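Local coordinates for type III secretion system effector protein ExoU (Pseudomonas fluorescens, PDB 4QMK) that probably hydrolyses membrane phospholipids as a patatin-like phospholipase A2 after type III secretion, and is brought to the plasma membrane by a domain that binds phosphatidylinositol 4,5-bisphosphate, at residues P82-V85 against Q86-E90; A514-P517 against E518-E521; I270-A273 against A274-S277. One frame throughout, in Å; residues are numbered along the deposited sequence.

Interaction 1 of 3, residues P82-V85 against Q86-E90; sequences PGMV and QALEE
Gln86 lays its side chain back along the turn that Pro82 and Gly83 have just made, and four backbone hydrogen bonds run along the same stretch of helix 81-90. Ala87 N to Gly83 O is nearly straight at 175°; Gln86 N to Pro82 O, Leu88 N to Met84 O and Glu89 N to Val85 O complete the series.

Van der Waals contact comes next. With CG anti to its carbonyl carbon (chi1 -67°), the Gln86 chain runs toward the helix start; its OE1 comes to 3.6 Å from Gly83 CA, and its NE2 to 3.9 Å from Pro82 CB. That NE2 sits close to Pro82 O at a poor angle, and bonds instead to Thr123 OG1. Met84 and Leu88 lie side by side, SD to CD1 3.8 Å, pointing the same way onto Leu69 of strand 68-72.

The polar ends find partners beyond the helix: Glu89 OE2 accepts from Ala119 N, and Glu90 OE1 forms a salt bridge with Arg419. In this beta-alpha-beta unit the helix is therefore apolar toward strand 68-72, through Met84 and Leu88, whereas toward helices 119-127 and 408-431 it mixes apolar contacts with the polar ends of Gln86, Glu89 and Glu90.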
ATOM      1  N   PRO A  82     -23.641  24.272   9.791  1.00 33.62           N
ATOM      2  CA  PRO A  82     -24.469  24.494   8.612  1.00 35.32           C
ATOM      3  C   PRO A  82     -24.577  25.953   8.206  1.00 35.64           C
ATOM      4  O   PRO A  82     -24.518  26.254   7.011  1.00 36.25           O
ATOM      5  CB  PRO A  82     -25.813  23.926   9.031  1.00 36.49           C
ATOM      6  CG  PRO A  82     -25.435  22.765   9.873  1.00 37.17           C
ATOM      7  CD  PRO A  82     -24.259  23.281  10.690  1.00 34.65           C
ATOM      8  N   GLY A  83     -24.685  26.859   9.163  1.00 35.92           N
ATOM      9  CA  GLY A  83     -24.714  28.286   8.810  1.00 39.76           C
ATOM     10  C   GLY A  83     -23.391  28.752   8.143  1.00 40.59           C
ATOM     11  O   GLY A  83     -23.378  29.609   7.222  1.00 39.95           O
ATOM     12  N   MET A  84     -22.282  28.186   8.592  1.00 35.80           N
ATOM     13  CA  MET A  84     -21.014  28.527   7.996  1.00 38.11           C
ATOM     14  C   MET A  84     -21.025  28.121   6.500  1.00 35.95           C
ATOM     15  O   MET A  84     -20.552  28.876   5.627  1.00 36.71           O
ATOM     16  CB  MET A  84     -19.898  27.879   8.809  1.00 35.98           C
ATOM     17  CG  MET A  84     -18.513  28.082   8.281  1.00 39.59           C
ATOM     18  SD  MET A  84     -18.068  26.807   7.120  1.00 42.78           S
ATOM     19  CE  MET A  84     -18.109  25.417   8.253  1.00 41.36           C
ATOM     20  N   VAL A  85     -21.582  26.962   6.198  1.00 32.53           N
ATOM     21  CA  VAL A  85     -21.648  26.538   4.804  1.00 34.82           C
ATOM     22  C   VAL A  85     -22.666  27.363   3.972  1.00 38.72           C
ATOM     23  O   VAL A  85     -22.457  27.608   2.761  1.00 39.44           O
ATOM     24  CB  VAL A  85     -22.050  25.080   4.700  1.00 36.99           C
ATOM     25  CG1 VAL A  85     -22.098  24.639   3.231  1.00 38.04           C
ATOM     26  CG2 VAL A  85     -21.095  24.238   5.513  1.00 35.90           C
ATOM     27  N   GLN A  86     -23.769  27.766   4.610  1.00 36.82           N
ATOM     28  CA  GLN A  86     -24.719  28.612   3.950  1.00 39.38           C
ATOM     29  C   GLN A  86     -24.017  29.889   3.518  1.00 37.26           C
ATOM     30  O   GLN A  86     -24.078  30.273   2.353  1.00 39.11           O
ATOM     31  CB  GLN A  86     -25.911  28.907   4.862  1.00 40.91           C
ATOM     32  CG  GLN A  86     -26.762  27.697   5.156  1.00 42.01           C
ATOM     33  CD  GLN A  86     -27.487  27.799   6.489  1.00 45.14           C
ATOM     34  OE1 GLN A  86     -27.787  28.898   6.968  1.00 51.20           O
ATOM     35  NE2 GLN A  86     -27.829  26.648   7.067  1.00 43.63           N
ATOM     36  N   ALA A  87     -23.330  30.522   4.459  1.00 36.21           N
ATOM     37  CA  ALA A  87     -22.547  31.754   4.199  1.00 34.42           C
ATOM     38  C   ALA A  87     -21.550  31.591   3.079  1.00 34.52           C
ATOM     39  O   ALA A  87     -21.427  32.465   2.261  1.00 35.61           O
ATOM     40  CB  ALA A  87     -21.817  32.196   5.450  1.00 33.14           C
ATOM     41  N   LEU A  88     -20.830  30.473   3.027  1.00 36.05           N
ATOM     42  CA  LEU A  88     -19.865  30.286   1.922  1.00 37.84           C
ATOM     43  C   LEU A  88     -20.524  30.202   0.543  1.00 40.31           C
ATOM     44  O   LEU A  88     -20.082  30.851  -0.403  1.00 41.69           O
ATOM     45  CB  LEU A  88     -19.001  29.058   2.135  1.00 37.09           C
ATOM     46  CG  LEU A  88     -17.933  29.232   3.200  1.00 35.78           C
ATOM     47  CD1 LEU A  88     -17.343  27.875   3.524  1.00 35.36           C
ATOM     48  CD2 LEU A  88     -16.853  30.183   2.740  1.00 36.51           C
ATOM     49  N   GLU A  89     -21.602  29.438   0.458  1.00 45.93           N
ATOM     50  CA  GLU A  89     -22.271  29.169  -0.807  1.00 50.86           C
ATOM     51  C   GLU A  89     -22.997  30.409  -1.290  1.00 52.65           C
ATOM     52  O   GLU A  89     -22.836  30.834  -2.433  1.00 54.49           O
ATOM     53  CB  GLU A  89     -23.247  28.011  -0.619  1.00 53.33           C
ATOM     54  CG  GLU A  89     -23.502  27.176  -1.855  1.00 56.48           C
ATOM     55  CD  GLU A  89     -24.511  26.079  -1.573  1.00 58.57           C
ATOM     56  OE1 GLU A  89     -25.701  26.407  -1.334  1.00 65.64           O
ATOM     57  OE2 GLU A  89     -24.120  24.890  -1.608  1.00 56.76           O
ATOM     58  N   GLU A  90     -23.790  30.997  -0.401  1.00 56.60           N
ATOM     59  CA  GLU A  90     -24.537  32.238  -0.688  1.00 56.30           C
ATOM     60  C   GLU A  90     -23.628  33.405  -1.141  1.00 55.37           C
ATOM     61  O   GLU A  90     -24.089  34.362  -1.719  1.00 58.46           O
ATOM     62  CB  GLU A  90     -25.371  32.596   0.536  1.00 55.59           C
ATOM     63  CG  GLU A  90     -25.449  34.062   0.903  1.00 59.71           C
ATOM     64  CD  GLU A  90     -25.977  34.222   2.323  1.00 71.16           C
ATOM     65  OE1 GLU A  90     -26.875  33.404   2.700  1.00 62.46           O
ATOM     66  OE2 GLU A  90     -25.466  35.125   3.067  1.00 70.21           O
TER

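Interaction 2 of 3, residues A514-P517 against E518-E521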
ATOM      1  N   ALA A 514      17.889  34.059 -19.514  1.00 31.24           N
ATOM      2  CA  ALA A 514      18.295  34.936 -18.410  1.00 35.44           C
ATOM      3  C   ALA A 514      18.950  36.266 -18.801  1.00 35.69           C
ATOM      4  O   ALA A 514      19.851  36.304 -19.617  1.00 39.27           O
ATOM      5  CB  ALA A 514      19.213  34.177 -17.456  1.00 37.13           C
ATOM      6  N   ARG A 515      18.465  37.355 -18.215  1.00 35.37           N
ATOM      7  CA  ARG A 515      19.024  38.689 -18.432  1.00 37.11           C
ATOM      8  C   ARG A 515      20.015  39.049 -17.297  1.00 37.26           C
ATOM      9  O   ARG A 515      20.822  39.945 -17.441  1.00 36.94           O
ATOM     10  CB  ARG A 515      17.902  39.723 -18.425  1.00 38.19           C
ATOM     11  CG  ARG A 515      16.779  39.456 -19.435  1.00 38.22           C
ATOM     12  CD  ARG A 515      15.490  40.184 -19.048  1.00 38.66           C
ATOM     13  NE  ARG A 515      14.885  39.577 -17.845  1.00 41.84           N
ATOM     14  CZ  ARG A 515      13.741  39.976 -17.257  1.00 41.28           C
ATOM     15  NH1 ARG A 515      13.035  41.011 -17.716  1.00 38.11           N
ATOM     16  NH2 ARG A 515      13.323  39.328 -16.175  1.00 43.80           N
ATOM     17  N   ARG A 516      19.943  38.302 -16.200  1.00 35.65           N
ATOM     18  CA  ARG A 516      20.694  38.567 -15.004  1.00 38.26           C
ATOM     19  C   ARG A 516      20.594  37.324 -14.142  1.00 37.79           C
ATOM     20  O   ARG A 516      19.825  36.429 -14.464  1.00 40.26           O
ATOM     21  CB  ARG A 516      20.134  39.804 -14.278  1.00 40.07           C
ATOM     22  CG  ARG A 516      18.608  39.818 -14.135  1.00 40.26           C
ATOM     23  CD  ARG A 516      18.038  41.076 -13.469  1.00 39.93           C
ATOM     24  NE  ARG A 516      18.046  42.261 -14.317  1.00 42.03           N
ATOM     25  CZ  ARG A 516      17.068  42.635 -15.182  1.00 44.16           C
ATOM     26  NH1 ARG A 516      15.953  41.921 -15.372  1.00 40.52           N
ATOM     27  NH2 ARG A 516      17.208  43.754 -15.891  1.00 46.35           N
ATOM     28  N   PRO A 517      21.379  37.241 -13.051  1.00 39.60           N
ATOM     29  CA  PRO A 517      21.403  36.035 -12.211  1.00 37.67           C
ATOM     30  C   PRO A 517      20.081  35.703 -11.544  1.00 35.25           C
ATOM     31  O   PRO A 517      19.788  34.534 -11.348  1.00 35.77           O
ATOM     32  CB  PRO A 517      22.474  36.367 -11.160  1.00 42.07           C
ATOM     33  CG  PRO A 517      23.366  37.373 -11.829  1.00 45.01           C
ATOM     34  CD  PRO A 517      22.412  38.213 -12.631  1.00 43.65           C
ATOM     35  N   GLU A 518      19.296  36.700 -11.176  1.00 36.29           N
ATOM     36  CA  GLU A 518      17.960  36.452 -10.594  1.00 39.90           C
ATOM     37  C   GLU A 518      17.090  35.581 -11.521  1.00 36.47           C
ATOM     38  O   GLU A 518      16.297  34.778 -11.044  1.00 41.72           O
ATOM     39  CB  GLU A 518      17.154  37.759 -10.395  1.00 45.28           C
ATOM     40  CG  GLU A 518      17.584  38.783  -9.345  1.00 57.75           C
ATOM     41  CD  GLU A 518      17.091  40.218  -9.697  1.00 68.58           C
ATOM     42  OE1 GLU A 518      16.081  40.332 -10.450  1.00 74.61           O
ATOM     43  OE2 GLU A 518      17.693  41.238  -9.234  1.00 70.61           O
ATOM     44  N   ASP A 519      17.197  35.780 -12.837  1.00 35.48           N
ATOM     45  CA  ASP A 519      16.353  35.052 -13.802  1.00 31.67           C
ATOM     46  C   ASP A 519      16.667  33.586 -13.784  1.00 29.95           C
ATOM     47  O   ASP A 519      15.766  32.756 -14.015  1.00 26.18           O
ATOM     48  CB  ASP A 519      16.576  35.566 -15.225  1.00 32.38           C
ATOM     49  CG  ASP A 519      15.974  36.886 -15.453  1.00 33.82           C
ATOM     50  OD1 ASP A 519      15.251  37.317 -14.564  1.00 31.50           O
ATOM     51  OD2 ASP A 519      16.225  37.521 -16.524  1.00 38.35           O
ATOM     52  N   ILE A 520      17.949  33.261 -13.559  1.00 29.15           N
ATOM     53  CA  ILE A 520      18.371  31.871 -13.502  1.00 29.75           C
ATOM     54  C   ILE A 520      17.655  31.223 -12.277  1.00 32.64           C
ATOM     55  O   ILE A 520      16.962  30.201 -12.420  1.00 31.86           O
ATOM     56  CB  ILE A 520      19.898  31.755 -13.313  1.00 32.40           C
ATOM     57  CG1 ILE A 520      20.696  32.410 -14.443  1.00 32.01           C
ATOM     58  CG2 ILE A 520      20.325  30.291 -13.172  1.00 34.31           C
ATOM     59  CD1 ILE A 520      20.636  31.656 -15.765  1.00 32.79           C
ATOM     60  N   GLU A 521      17.771  31.850 -11.101  1.00 33.94           N
ATOM     61  CA  GLU A 521      17.130  31.319  -9.892  1.00 39.63           C
ATOM     62  C   GLU A 521      15.640  31.176 -10.117  1.00 33.11           C
ATOM     63  O   GLU A 521      15.005  30.230  -9.644  1.00 34.27           O
ATOM     64  CB  GLU A 521      17.236  32.254  -8.673  1.00 45.74           C
ATOM     65  CG  GLU A 521      18.557  32.854  -8.283  1.00 55.47           C
ATOM     66  CD  GLU A 521      18.363  33.791  -7.055  1.00 73.78           C
ATOM     67  OE1 GLU A 521      18.436  35.053  -7.217  1.00 73.59           O
ATOM     68  OE2 GLU A 521      18.063  33.267  -5.939  1.00 67.66           O
TER
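Arg515 and Asp519 meet at about a right angle, side chain across side chain, yet their flat ends are turned nearly alike, the guanidinium and carboxylate planes being only 21° apart. The grip is side-on. Arg515 NE gives an almost straight bond to Asp519 OD2 (2.8 Å, 174°), and NH2 of the same guanidinium reaches Asp519 OD1 at 3.2 Å, so each nitrogen takes one oxygen, on its syn side. A bend at chi3 (-70°) folds the arginine round to bring this edge up to the acid. Asp519 OD2 takes a further bond on its anti side from the backbone, Arg515 N at 2.8 Å. Two bonds on OD2 and one on OD1 fix the rotation of the carboxylate and would favour its ionised form.

Arg516 NH1 lies 3.5 Å over the centre of one face of the Arg515 guanidinium. The charge of Asp519 lies near both arginines, though no N-H of Arg516 points at it. Arg515 NH1 has its own partners, Glu468 and Asn442, and Phe472 makes a cation-pi contact with the same group.

Away from the charges, Ala514 CB packs on Ile520 CD1 at 3.4 Å, and Ala514 CA touches Asp519 CB. The backbone closes the turn: Asp519 N bonds to Arg516 O (3.2 Å), and Pro517 O receives weak bonds from Ile520 N and Glu521 N.

A proline in the first turn and an acid two residues on are common at helix N-termini; the acid here binds Arg515 N, ahead of the helix. The arrangement occupies the short link between helices 501-513 and 517-526, beside helix 441-446, at the protein surface.

Interaction 3 of 3, residues I270-A273 against A274-S277; sequences IGRA and ALIS
Arg272 runs beside Leu275 and obliquely across Ile276. Its NE comes to 4.1 Å from Leu275 CD2, the two side chains pointing the same way, while its CD lies 4.0 Å from Ile276 CD1. Bends at chi2 (43°) and chi3 (67°) bring CD and NE alongside these residues.

Backbone bonds hold the pieces in place: Ala274 N to Ile270 O, Leu275 N to Gly271 O and Ser277 N to Ala273 O, each 2.9 Å. The carbonyl of Arg272 is less surely placed, so its bond to Ile276 N is best read with caution.

Further out, the charge of Arg272 is met by Glu185 through a salt bridge at NE, with Leu174 O taking NH1, which probably offsets the cost of burying the cation. Asp269, just before the helix, accepts from Arg272 N through OD2. At the other end Ser277 OG bonds to Thr246 O and Ser104 O, Ser104 being the serine of a probable GxSxG nucleophile elbow.

Helix 270-278 packs on strand 242-251, where Ala273, Ala274 and Ser277 rest on Ile245; Ile270 and Ala273 meet helix 227-236, and Ala274 and Leu275 touch helix 183-201.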
ATOM      1  N   ILE A 270     -12.383   7.167   3.992  1.00 31.36           N
ATOM      2  CA  ILE A 270     -12.519   8.424   4.741  1.00 30.91           C
ATOM      3  C   ILE A 270     -13.397   8.303   5.962  1.00 32.04           C
ATOM      4  O   ILE A 270     -13.181   8.992   6.963  1.00 31.85           O
ATOM      5  CB  ILE A 270     -12.943   9.597   3.850  1.00 31.08           C
ATOM      6  CG1 ILE A 270     -14.343   9.430   3.290  1.00 32.11           C
ATOM      7  CG2 ILE A 270     -11.988   9.709   2.655  1.00 36.68           C
ATOM      8  CD1 ILE A 270     -14.757  10.593   2.397  1.00 30.92           C
ATOM      9  N   GLY A 271     -14.383   7.414   5.897  1.00 34.39           N
ATOM     10  CA  GLY A 271     -15.305   7.212   7.016  1.00 34.09           C
ATOM     11  C   GLY A 271     -14.579   6.666   8.211  1.00 33.19           C
ATOM     12  O   GLY A 271     -14.702   7.178   9.332  1.00 31.26           O
ATOM     13  N   ARG A 272     -13.784   5.651   7.943  1.00 33.36           N
ATOM     14  CA  ARG A 272     -12.973   5.009   8.959  1.00 34.16           C
ATOM     15  C   ARG A 272     -11.993   6.048   9.551  1.00 35.99           C
ATOM     16  O   ARG A 272     -11.824   6.104  10.778  1.00 38.27           O
ATOM     17  CB  ARG A 272     -12.288   3.784   8.328  1.00 36.39           C
ATOM     18  CG  ARG A 272     -11.354   2.937   9.192  1.00 41.21           C
ATOM     19  CD  ARG A 272     -11.863   2.654  10.595  1.00 42.78           C
ATOM     20  NE  ARG A 272     -13.036   1.800  10.612  1.00 48.64           N
ATOM     21  CZ  ARG A 272     -13.027   0.473  10.681  1.00 48.91           C
ATOM     22  NH1 ARG A 272     -11.904  -0.221  10.730  1.00 48.44           N
ATOM     23  NH2 ARG A 272     -14.181  -0.156  10.693  1.00 53.13           N
ATOM     24  N   ALA A 273     -11.396   6.895   8.694  1.00 35.69           N
ATOM     25  CA  ALA A 273     -10.462   7.925   9.127  1.00 33.50           C
ATOM     26  C   ALA A 273     -11.106   8.873  10.094  1.00 33.75           C
ATOM     27  O   ALA A 273     -10.467   9.321  11.063  1.00 29.69           O
ATOM     28  CB  ALA A 273      -9.988   8.739   7.942  1.00 34.77           C
ATOM     29  N   ALA A 274     -12.344   9.244   9.771  1.00 30.06           N
ATOM     30  CA  ALA A 274     -13.115  10.189  10.562  1.00 29.17           C
ATOM     31  C   ALA A 274     -13.539   9.589  11.893  1.00 31.33           C
ATOM     32  O   ALA A 274     -13.617  10.290  12.900  1.00 32.13           O
ATOM     33  CB  ALA A 274     -14.360  10.618   9.791  1.00 31.36           C
ATOM     34  N   LEU A 275     -13.846   8.300  11.896  1.00 32.51           N
ATOM     35  CA  LEU A 275     -14.214   7.646  13.117  1.00 35.31           C
ATOM     36  C   LEU A 275     -13.014   7.659  14.062  1.00 35.53           C
ATOM     37  O   LEU A 275     -13.160   7.934  15.263  1.00 34.57           O
ATOM     38  CB  LEU A 275     -14.633   6.208  12.834  1.00 38.41           C
ATOM     39  CG  LEU A 275     -14.868   5.296  14.048  1.00 41.34           C
ATOM     40  CD1 LEU A 275     -16.176   5.662  14.746  1.00 44.15           C
ATOM     41  CD2 LEU A 275     -14.946   3.857  13.553  1.00 45.46           C
ATOM     42  N   ILE A 276     -11.844   7.312  13.508  1.00 34.44           N
ATOM     43  CA  ILE A 276     -10.602   7.210  14.280  1.00 36.74           C
ATOM     44  C   ILE A 276     -10.319   8.581  14.847  1.00 33.22           C
ATOM     45  O   ILE A 276     -10.013   8.763  16.037  1.00 29.84           O
ATOM     46  CB  ILE A 276      -9.385   6.883  13.386  1.00 40.07           C
ATOM     47  CG1 ILE A 276      -9.636   5.666  12.497  1.00 39.91           C
ATOM     48  CG2 ILE A 276      -8.110   6.752  14.233  1.00 42.45           C
ATOM     49  CD1 ILE A 276      -9.092   4.382  12.988  1.00 41.67           C
ATOM     50  N   SER A 277     -10.439   9.550  13.971  1.00 29.01           N
ATOM     51  CA  SER A 277     -10.148  10.890  14.340  1.00 31.01           C
ATOM     52  C   SER A 277     -10.946  11.303  15.526  1.00 30.66           C
ATOM     53  O   SER A 277     -10.424  11.855  16.464  1.00 30.92           O
ATOM     54  CB  SER A 277     -10.420  11.801  13.163  1.00 33.57           C
ATOM     55  OG  SER A 277     -10.281  13.138  13.538  1.00 42.93           O
TER

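Along the chain the order is interaction 1, interaction 3, interaction 2. The first two belong to the patatin-like phospholipase region and pack on the same mixed sheet: helix 81-90 on strand 68-72 and helix 270-278 on strand 242-251, with centres about 24 Å apart and nearest atoms about 15 Å apart. Interaction 3 also lies near the likely nucleophile elbow, whereas interaction 1 belongs to the crossover leading into strand 99-103. Interaction 2 is remote, its centre about 46 Å from that of interaction 1 and about 48 Å from that of interaction 3. Interactions 1 and 3 are thus buried helix turns of the probable catalytic domain, and interaction 2 is a surface turn among later helices, far from it.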